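Local coordinates for outer membrane protein (PDB 2FI9) that is of unknown function, belongs to the DUF498/DUF598 family, and folds as a small alpha/beta domain round a mixed five-stranded sheet, at residues E70-L81 against R95-A106; H33-P41 against V120-E128. All blocks are in the same frame, centred on the assembly; numbering follows the deposited sequence.

From the N terminus, a small antiparallel sheet ends at strand 31-34, and the chain passes directly into strand 36-40 of the mixed five-stranded sheet. This strand pairs with strand 120-124, so contact 2 closes the long loop, with 78 residues between its segments. Contact 1 is nested inside it and closes a shorter loop, 13 residues between its segments, in which helix 85-93 carries the chain from strand 71-75 to the parallel strand 97-101. Helix 103-115 then leads to strand 120-124, which lies between strands 36-40 and 71-75. The two contacts meet there: G75 N probably donates to L123 O, and A106 packs on L124. Together they tie four of the five strands.

Contact 1: residues E70-L81 against R95-A106; sequences EVLLIGTGVELL and RISSDTMSTGAA
Strands 71-75 and 97-101 are the parallel pair of a beta-alpha-beta unit, with helix 85-93 as the crossover. The ladder runs from S97 N, which donates to E70 O, to T76 N, which donates to M101 O (2.9 Å). On one face, CG2 of I96 lies 3.8 Å from L72 CB, and T100 CG2 rests near I74 CB. On the other, the CE methyl of M101 reaches CD2 of L73 at 3.9 Å. The bend at chi3 (73°) turns the methyl back along its own strand toward L73.

The turn 76-81 meets the start of helix 103-115 at G77 and the end of strand 97-101 at L80 and L81. T103 N gives G77 O a straight bond of 2.7 Å (168°) on a carbonyl lone pair. The T103 hydroxyl accepts from G77 N and also bonds to F125 O. A water bridges G77 O and G104 N. S102 is the N-cap, and its OG accepts from A105 N. T76 OG1 donates to E79 O and accepts from L81 N. The turn brings L81 O to T100 OG1, whose bond of 2.8 Å is tilted from the carbonyl plane. L80 CG lies 3.7 Å from M101 CA, its side chain crossing that of T100 at about a right angle. The CB of A106 sits 3.6 Å from G75 CA.

Strand 97-101 is an outermost strand of the sheet within the chain. Helix 85-93 places L91 against L72, I96 and S98, while helix 103-115 covers L73 from the other face with T109, F110 and L113.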
loop_
_atom_site.group_PDB
_atom_site.type_symbol
_atom_site.label_atom_id
_atom_site.label_comp_id
_atom_site.label_asym_id
_atom_site.label_seq_id
_atom_site.Cartn_x
_atom_site.Cartn_y
_atom_site.Cartn_z
ATOM N N GLU A 70 -9.916 2.833 -6.621
ATOM C CA GLU A 70 -10.761 1.660 -6.930
ATOM C C GLU A 70 -10.184 0.369 -6.381
ATOM O O GLU A 70 -10.932 -0.563 -6.041
ATOM C CB GLU A 70 -10.943 1.477 -8.430
ATOM C CG GLU A 70 -11.715 2.593 -9.116
ATOM C CD GLU A 70 -12.466 2.095 -10.338
ATOM O OE1 GLU A 70 -13.224 1.096 -10.205
ATOM O OE2 GLU A 70 -12.302 2.699 -11.426
ATOM N N VAL A 71 -8.861 0.297 -6.313
ATOM C CA VAL A 71 -8.202 -0.949 -5.875
ATOM C C VAL A 71 -7.049 -0.664 -4.910
ATOM O O VAL A 71 -6.239 0.246 -5.141
ATOM C CB VAL A 71 -7.756 -1.856 -7.084
ATOM C CG1 VAL A 71 -6.863 -1.126 -8.034
ATOM C CG2 VAL A 71 -7.067 -3.157 -6.608
ATOM N N LEU A 72 -7.037 -1.403 -3.800
ATOM C CA LEU A 72 -5.961 -1.341 -2.839
ATOM C C LEU A 72 -5.187 -2.668 -2.782
ATOM O O LEU A 72 -5.771 -3.743 -2.513
ATOM C CB LEU A 72 -6.503 -0.990 -1.447
ATOM C CG LEU A 72 -5.433 -0.988 -0.346
ATOM C CD1 LEU A 72 -4.393 0.123 -0.548
ATOM C CD2 LEU A 72 -6.096 -0.872 1.006
ATOM N N LEU A 73 -3.883 -2.593 -3.032
ATOM C CA LEU A 73 -3.018 -3.756 -2.879
ATOM C C LEU A 73 -2.408 -3.655 -1.497
ATOM O O LEU A 73 -1.988 -2.571 -1.084
ATOM C CB LEU A 73 -1.922 -3.765 -3.946
ATOM C CG LEU A 73 -2.452 -3.613 -5.376
ATOM C CD1 LEU A 73 -1.323 -3.369 -6.356
ATOM C CD2 LEU A 73 -3.263 -4.853 -5.764
ATOM N N ILE A 74 -2.402 -4.769 -0.767
ATOM C CA ILE A 74 -1.833 -4.797 0.556
ATOM C C ILE A 74 -0.676 -5.785 0.602
ATOM O O ILE A 74 -0.855 -7.011 0.432
ATOM C CB ILE A 74 -2.910 -5.133 1.613
ATOM C CG1 ILE A 74 -4.031 -4.088 1.530
ATOM C CG2 ILE A 74 -2.296 -5.151 3.017
ATOM C CD1 ILE A 74 -5.330 -4.512 2.171
ATOM N N GLY A 75 0.519 -5.243 0.808
ATOM C CA GLY A 75 1.737 -6.051 0.901
ATOM C C GLY A 75 1.929 -6.374 2.363
ATOM O O GLY A 75 2.192 -5.462 3.167
ATOM N N THR A 76 1.778 -7.662 2.702
ATOM C CA THR A 76 1.788 -8.127 4.097
ATOM C C THR A 76 3.112 -8.760 4.530
ATOM O O THR A 76 3.133 -9.732 5.330
ATOM C CB THR A 76 0.638 -9.129 4.385
ATOM O OG1 THR A 76 0.726 -10.249 3.492
ATOM C CG2 THR A 76 -0.721 -8.464 4.238
ATOM N N GLY A 77 4.208 -8.239 3.990
ATOM C CA GLY A 77 5.547 -8.703 4.348
ATOM C C GLY A 77 6.005 -9.891 3.513
ATOM O O GLY A 77 5.728 -9.950 2.315
ATOM N N VAL A 78 6.726 -10.823 4.136
ATOM C CA VAL A 78 7.296 -11.947 3.389
ATOM C C VAL A 78 6.271 -13.015 3.047
ATOM O O VAL A 78 6.460 -13.775 2.103
ATOM C CB VAL A 78 8.546 -12.597 4.078
ATOM C CG1 VAL A 78 9.689 -11.626 4.115
ATOM C CG2 VAL A 78 8.222 -13.116 5.485
ATOM N N GLU A 79 5.195 -13.088 3.823
ATOM C CA GLU A 79 4.159 -14.090 3.603
ATOM C C GLU A 79 2.848 -13.395 3.326
ATOM O O GLU A 79 2.587 -12.317 3.864
ATOM C CB GLU A 79 4.000 -14.988 4.835
ATOM C CG GLU A 79 5.175 -15.907 5.104
ATOM C CD GLU A 79 5.349 -16.958 4.030
ATOM O OE1 GLU A 79 4.363 -17.682 3.742
ATOM O OE2 GLU A 79 6.477 -17.058 3.482
ATOM N N LEU A 80 2.010 -14.024 2.507
ATOM C CA LEU A 80 0.669 -13.506 2.250
ATOM C C LEU A 80 -0.203 -13.784 3.491
ATOM O O LEU A 80 -0.334 -14.934 3.931
ATOM C CB LEU A 80 0.086 -14.149 0.987
ATOM C CG LEU A 80 -1.294 -13.742 0.448
ATOM C CD1 LEU A 80 -1.438 -14.238 -0.981
ATOM C CD2 LEU A 80 -2.462 -14.258 1.302
ATOM N N LEU A 81 -0.791 -12.727 4.042
ATOM C CA LEU A 81 -1.641 -12.825 5.235
ATOM C C LEU A 81 -3.057 -12.360 4.930
ATOM O O LEU A 81 -3.258 -11.516 4.069
ATOM C CB LEU A 81 -1.065 -11.962 6.360
ATOM C CG LEU A 81 0.379 -12.215 6.768
ATOM C CD1 LEU A 81 0.761 -11.338 7.970
ATOM C CD2 LEU A 81 0.614 -13.703 7.077
ATOM N N ARG A 95 -16.388 0.820 -1.271
ATOM C CA ARG A 95 -16.320 0.211 -2.599
ATOM C C ARG A 95 -14.889 0.156 -3.136
ATOM O O ARG A 95 -14.657 0.396 -4.323
ATOM C CB ARG A 95 -17.213 0.954 -3.612
ATOM C CG ARG A 95 -18.632 1.288 -3.135
ATOM C CD ARG A 95 -19.457 0.061 -2.982
ATOM N NE ARG A 95 -20.674 0.300 -2.203
ATOM C CZ ARG A 95 -21.256 -0.615 -1.427
ATOM N NH1 ARG A 95 -20.720 -1.826 -1.309
ATOM N NH2 ARG A 95 -22.365 -0.313 -0.759
ATOM N N ILE A 96 -13.936 -0.121 -2.258
ATOM C CA ILE A 96 -12.571 -0.347 -2.690
ATOM C C ILE A 96 -12.329 -1.841 -2.778
ATOM O O ILE A 96 -12.506 -2.565 -1.793
ATOM C CB ILE A 96 -11.553 0.297 -1.734
ATOM C CG1 ILE A 96 -11.773 1.820 -1.669
ATOM C CG2 ILE A 96 -10.111 -0.039 -2.159
ATOM C CD1 ILE A 96 -11.019 2.466 -0.558
ATOM N N SER A 97 -11.955 -2.304 -3.962
ATOM C CA SER A 97 -11.626 -3.703 -4.133
ATOM C C SER A 97 -10.171 -3.893 -3.672
ATOM O O SER A 97 -9.286 -3.096 -4.017
ATOM C CB SER A 97 -11.923 -4.176 -5.570
ATOM O OG SER A 97 -10.796 -4.108 -6.420
ATOM N N SER A 98 -9.931 -4.896 -2.839
ATOM C CA SER A 98 -8.624 -5.024 -2.215
ATOM C C SER A 98 -8.151 -6.450 -2.109
ATOM O O SER A 98 -8.947 -7.395 -2.112
ATOM C CB SER A 98 -8.607 -4.343 -0.836
ATOM O OG SER A 98 -9.479 -4.997 0.072
ATOM N N ASP A 99 -6.840 -6.615 -2.017
ATOM C CA ASP A 99 -6.298 -7.942 -1.895
ATOM C C ASP A 99 -4.932 -7.907 -1.244
ATOM O O ASP A 99 -4.219 -6.915 -1.331
ATOM C CB ASP A 99 -6.244 -8.624 -3.244
ATOM C CG ASP A 99 -6.300 -10.127 -3.127
ATOM O OD1 ASP A 99 -6.607 -10.674 -2.018
ATOM O OD2 ASP A 99 -6.028 -10.775 -4.155
ATOM N N THR A 100 -4.586 -8.999 -0.573
ATOM C CA THR A 100 -3.303 -9.110 0.079
ATOM C C THR A 100 -2.400 -10.046 -0.727
ATOM O O THR A 100 -2.877 -10.894 -1.482
ATOM C CB THR A 100 -3.473 -9.655 1.504
ATOM O OG1 THR A 100 -4.064 -10.944 1.420
ATOM C CG2 THR A 100 -4.413 -8.741 2.344
ATOM N N MET A 101 -1.098 -9.899 -0.517
ATOM C CA MET A 101 -0.022 -10.693 -1.186
ATOM C C MET A 101 1.250 -10.226 -0.466
ATOM O O MET A 101 1.218 -9.224 0.276
ATOM C CB MET A 101 0.072 -10.335 -2.695
ATOM C CG MET A 101 0.165 -8.796 -3.004
ATOM S SD MET A 101 -0.393 -8.170 -4.633
ATOM C CE MET A 101 -2.177 -8.335 -4.439
ATOM N N SER A 102 2.352 -10.931 -0.654
ATOM C CA SER A 102 3.624 -10.486 -0.102
ATOM C C SER A 102 3.962 -9.050 -0.519
ATOM O O SER A 102 3.422 -8.517 -1.518
ATOM C CB SER A 102 4.738 -11.422 -0.564
ATOM O OG SER A 102 4.957 -11.224 -1.949
ATOM N N THR A 103 4.842 -8.402 0.243
ATOM C CA THR A 103 5.256 -7.034 -0.083
ATOM C C THR A 103 5.887 -6.982 -1.475
ATOM O O THR A 103 5.599 -6.072 -2.247
ATOM C CB THR A 103 6.161 -6.434 1.008
ATOM O OG1 THR A 103 5.363 -6.177 2.163
ATOM C CG2 THR A 103 6.823 -5.077 0.551
ATOM N N GLY A 104 6.703 -7.980 -1.807
ATOM C CA GLY A 104 7.342 -8.042 -3.139
ATOM C C GLY A 104 6.312 -8.061 -4.261
ATOM O O GLY A 104 6.384 -7.277 -5.198
ATOM N N ALA A 105 5.328 -8.951 -4.125
ATOM C CA ALA A 105 4.254 -9.102 -5.096
ATOM C C ALA A 105 3.444 -7.823 -5.193
ATOM O O ALA A 105 3.070 -7.420 -6.286
ATOM C CB ALA A 105 3.348 -10.275 -4.713
ATOM N N ALA A 106 3.164 -7.193 -4.058
ATOM C CA ALA A 106 2.359 -5.973 -4.075
ATOM C C ALA A 106 3.098 -4.848 -4.819
ATOM O O ALA A 106 2.498 -4.104 -5.621
ATOM C CB ALA A 106 2.000 -5.562 -2.665
HETATM O O HOH W 1 7.965 -9.806 -0.061
#

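Contact 2: residues H33-P41 against V120-E128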
loop_
_atom_site.group_PDB
_atom_site.type_symbol
_atom_site.label_atom_id
_atom_site.label_comp_id
_atom_site.label_asym_id
_atom_site.label_seq_id
_atom_site.Cartn_x
_atom_site.Cartn_y
_atom_site.Cartn_z
ATOM N N HIS A 33 13.232 5.547 1.609
ATOM C CA HIS A 33 12.510 5.724 2.859
ATOM C C HIS A 33 12.652 4.458 3.686
ATOM O O HIS A 33 12.465 3.362 3.170
ATOM C CB HIS A 33 11.035 6.018 2.599
ATOM C CG HIS A 33 10.223 6.186 3.851
ATOM N ND1 HIS A 33 9.444 5.176 4.381
ATOM C CD2 HIS A 33 10.075 7.249 4.680
ATOM C CE1 HIS A 33 8.851 5.611 5.480
ATOM N NE2 HIS A 33 9.221 6.862 5.687
ATOM N N ARG A 34 12.995 4.622 4.957
ATOM C CA ARG A 34 13.041 3.520 5.912
ATOM C C ARG A 34 11.675 3.387 6.618
ATOM O O ARG A 34 11.181 4.337 7.250
ATOM C CB ARG A 34 14.175 3.726 6.927
ATOM C CG ARG A 34 14.296 5.168 7.536
ATOM C CD ARG A 34 14.589 6.287 6.499
ATOM N NE ARG A 34 13.551 7.327 6.541
ATOM C CZ ARG A 34 13.373 8.277 5.621
ATOM N NH1 ARG A 34 14.167 8.354 4.554
ATOM N NH2 ARG A 34 12.393 9.168 5.771
ATOM N N GLY A 35 11.064 2.221 6.484
ATOM C CA GLY A 35 9.754 1.985 7.076
ATOM C C GLY A 35 8.682 1.619 6.065
ATOM O O GLY A 35 8.918 1.606 4.843
ATOM N N SER A 36 7.501 1.296 6.587
ATOM C CA SER A 36 6.368 0.925 5.762
ATOM C C SER A 36 5.757 2.171 5.120
ATOM O O SER A 36 5.893 3.287 5.647
ATOM C CB SER A 36 5.330 0.206 6.612
ATOM O OG SER A 36 5.877 -0.998 7.156
ATOM N N ILE A 37 5.098 1.990 3.980
ATOM C CA ILE A 37 4.541 3.133 3.248
ATOM C C ILE A 37 3.135 2.854 2.755
ATOM O O ILE A 37 2.733 1.696 2.555
ATOM C CB ILE A 37 5.436 3.581 2.044
ATOM C CG1 ILE A 37 5.666 2.429 1.054
ATOM C CG2 ILE A 37 6.746 4.144 2.548
ATOM C CD1 ILE A 37 6.266 2.878 -0.282
ATOM N N ILE A 38 2.385 3.925 2.587
ATOM C CA ILE A 38 1.124 3.872 1.887
ATOM C C ILE A 38 1.233 4.798 0.648
ATOM O O ILE A 38 1.798 5.877 0.732
ATOM C CB ILE A 38 -0.033 4.244 2.831
ATOM C CG1 ILE A 38 -1.350 3.692 2.306
ATOM C CG2 ILE A 38 -0.116 5.748 3.087
ATOM C CD1 ILE A 38 -2.412 3.650 3.377
ATOM N N CYS A 39 0.738 4.332 -0.493
ATOM C CA CYS A 39 0.868 5.029 -1.756
ATOM C C CYS A 39 -0.528 5.276 -2.255
ATOM O O CYS A 39 -1.243 4.340 -2.605
ATOM C CB CYS A 39 1.611 4.157 -2.771
ATOM S SG CYS A 39 3.199 3.534 -2.201
ATOM N N ILE A 40 -0.936 6.532 -2.258
ATOM C CA ILE A 40 -2.306 6.889 -2.614
ATOM C C ILE A 40 -2.254 8.095 -3.574
ATOM O O ILE A 40 -1.183 8.673 -3.771
ATOM C CB ILE A 40 -3.150 7.150 -1.339
ATOM C CG1 ILE A 40 -2.450 8.185 -0.443
ATOM C CG2 ILE A 40 -3.335 5.850 -0.581
ATOM C CD1 ILE A 40 -3.235 8.563 0.815
ATOM N N PRO A 41 -3.374 8.427 -4.241
ATOM C CA PRO A 41 -3.281 9.553 -5.193
ATOM C C PRO A 41 -2.636 10.836 -4.655
ATOM O O PRO A 41 -1.977 11.554 -5.433
ATOM C CB PRO A 41 -4.740 9.777 -5.602
ATOM C CG PRO A 41 -5.298 8.401 -5.555
ATOM C CD PRO A 41 -4.708 7.804 -4.278
ATOM N N VAL A 120 -5.189 2.920 -8.506
ATOM C CA VAL A 120 -4.599 1.934 -7.599
ATOM C C VAL A 120 -3.877 2.604 -6.433
ATOM O O VAL A 120 -3.249 3.683 -6.587
ATOM C CB VAL A 120 -3.623 0.981 -8.373
ATOM C CG1 VAL A 120 -2.434 1.736 -8.909
ATOM C CG2 VAL A 120 -3.187 -0.244 -7.508
ATOM N N ALA A 121 -3.984 1.963 -5.273
ATOM C CA ALA A 121 -3.307 2.375 -4.061
ATOM C C ALA A 121 -2.579 1.157 -3.533
ATOM O O ALA A 121 -2.941 0.029 -3.857
ATOM C CB ALA A 121 -4.322 2.892 -3.013
ATOM N N ALA A 122 -1.563 1.376 -2.709
ATOM C CA ALA A 122 -0.852 0.270 -2.064
ATOM C C ALA A 122 -0.520 0.603 -0.617
ATOM O O ALA A 122 -0.151 1.736 -0.305
ATOM C CB ALA A 122 0.427 -0.045 -2.831
ATOM N N LEU A 123 -0.663 -0.386 0.265
ATOM C CA LEU A 123 -0.169 -0.296 1.614
ATOM C C LEU A 123 0.926 -1.330 1.694
ATOM O O LEU A 123 0.673 -2.506 1.463
ATOM C CB LEU A 123 -1.282 -0.635 2.607
ATOM C CG LEU A 123 -0.897 -0.699 4.087
ATOM C CD1 LEU A 123 -0.214 0.560 4.552
ATOM C CD2 LEU A 123 -2.139 -0.963 4.968
ATOM N N LEU A 124 2.143 -0.911 2.012
ATOM C CA LEU A 124 3.272 -1.828 1.891
ATOM C C LEU A 124 4.052 -1.961 3.191
ATOM O O LEU A 124 4.710 -1.009 3.609
ATOM C CB LEU A 124 4.196 -1.376 0.751
ATOM C CG LEU A 124 3.540 -1.146 -0.620
ATOM C CD1 LEU A 124 4.446 -0.396 -1.574
ATOM C CD2 LEU A 124 3.113 -2.457 -1.276
ATOM N N PHE A 125 3.987 -3.138 3.819
ATOM C CA PHE A 125 4.823 -3.417 4.978
ATOM C C PHE A 125 6.245 -3.632 4.521
ATOM O O PHE A 125 6.502 -4.471 3.674
ATOM C CB PHE A 125 4.340 -4.644 5.718
ATOM C CG PHE A 125 5.122 -4.957 6.969
ATOM C CD1 PHE A 125 4.980 -4.171 8.110
ATOM C CD2 PHE A 125 5.966 -6.065 7.020
ATOM C CE1 PHE A 125 5.682 -4.467 9.268
ATOM C CE2 PHE A 125 6.663 -6.385 8.199
ATOM C CZ PHE A 125 6.524 -5.585 9.315
ATOM N N ALA A 126 7.165 -2.870 5.097
ATOM C CA ALA A 126 8.569 -2.922 4.698
ATOM C C ALA A 126 9.189 -4.196 5.223
ATOM O O ALA A 126 9.127 -4.466 6.413
ATOM C CB ALA A 126 9.302 -1.741 5.254
ATOM N N VAL A 127 9.790 -4.963 4.325
ATOM C CA VAL A 127 10.453 -6.219 4.674
ATOM C C VAL A 127 11.966 -6.058 4.682
ATOM O O VAL A 127 12.518 -5.147 4.050
ATOM C CB VAL A 127 10.096 -7.382 3.684
ATOM C CG1 VAL A 127 8.653 -7.811 3.835
ATOM C CG2 VAL A 127 10.370 -6.985 2.249
ATOM N N GLU A 128 12.635 -6.962 5.400
ATOM C CA GLU A 128 14.092 -7.065 5.331
ATOM C C GLU A 128 14.487 -7.509 3.923
ATOM O O GLU A 128 15.478 -7.043 3.377
ATOM C CB GLU A 128 14.620 -8.065 6.359
ATOM C CG GLU A 128 14.502 -7.614 7.790
ATOM C CD GLU A 128 15.419 -6.456 8.115
ATOM O OE1 GLU A 128 15.035 -5.632 8.973
ATOM O OE2 GLU A 128 16.518 -6.354 7.514
ATOM O OXT GLU A 128 13.796 -8.345 3.304
#
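Strands 36-40 and 120-124 meet as an antiparallel pair inside the mixed sheet, with buried side chains on both faces. I37 and L124 form a hydrogen-bonded pair: L124 N donates to I37 O at 2.7 Å, and I37 N donates to L124 O. C39 and A122 repeat the pattern with a bond each way, the one from C39 N to A122 O being 2.8 Å long. Between them lies the non-hydrogen-bonded pair I38 and L123.

The side chains follow this register. On one face the CD1 methyls of I37 and L124 touch at 4.0 Å, the two side chains slanting across each other. C39 SG approaches the same L124 methyl, CD1, from the next pair along, at 4.2 Å. With SG anti to its carbonyl carbon (chi1 -53°), C39 extends toward that leucine. On the other face CD1 of I38 meets CD1 of L123. CG2 of I40 continues this row onto A121 CB.

The next shell lies against both faces. F110 of helix 103-115 covers the first one, packing on C39 and A122. F26 of strand 25-28 also packs there, on I37 and L124. On the other face L123 is touched by P54 and by I47 of strand 43-47. That strand flanks strand 36-40 on its other side, and its Y45 touches I38 and I40.

At the end of the pair near G35 and S36, a side chain takes part in the polar contacts. The A126 CB methyl lies 3.4 Å from G35 O, and F26 also touches it. S36 OG is 3.4 Å from CD1 of the F125 ring, approaching it obliquely. The same S36 OG accepts a nearly straight bond (167°) from A126 N, 3.1 Å from that nitrogen.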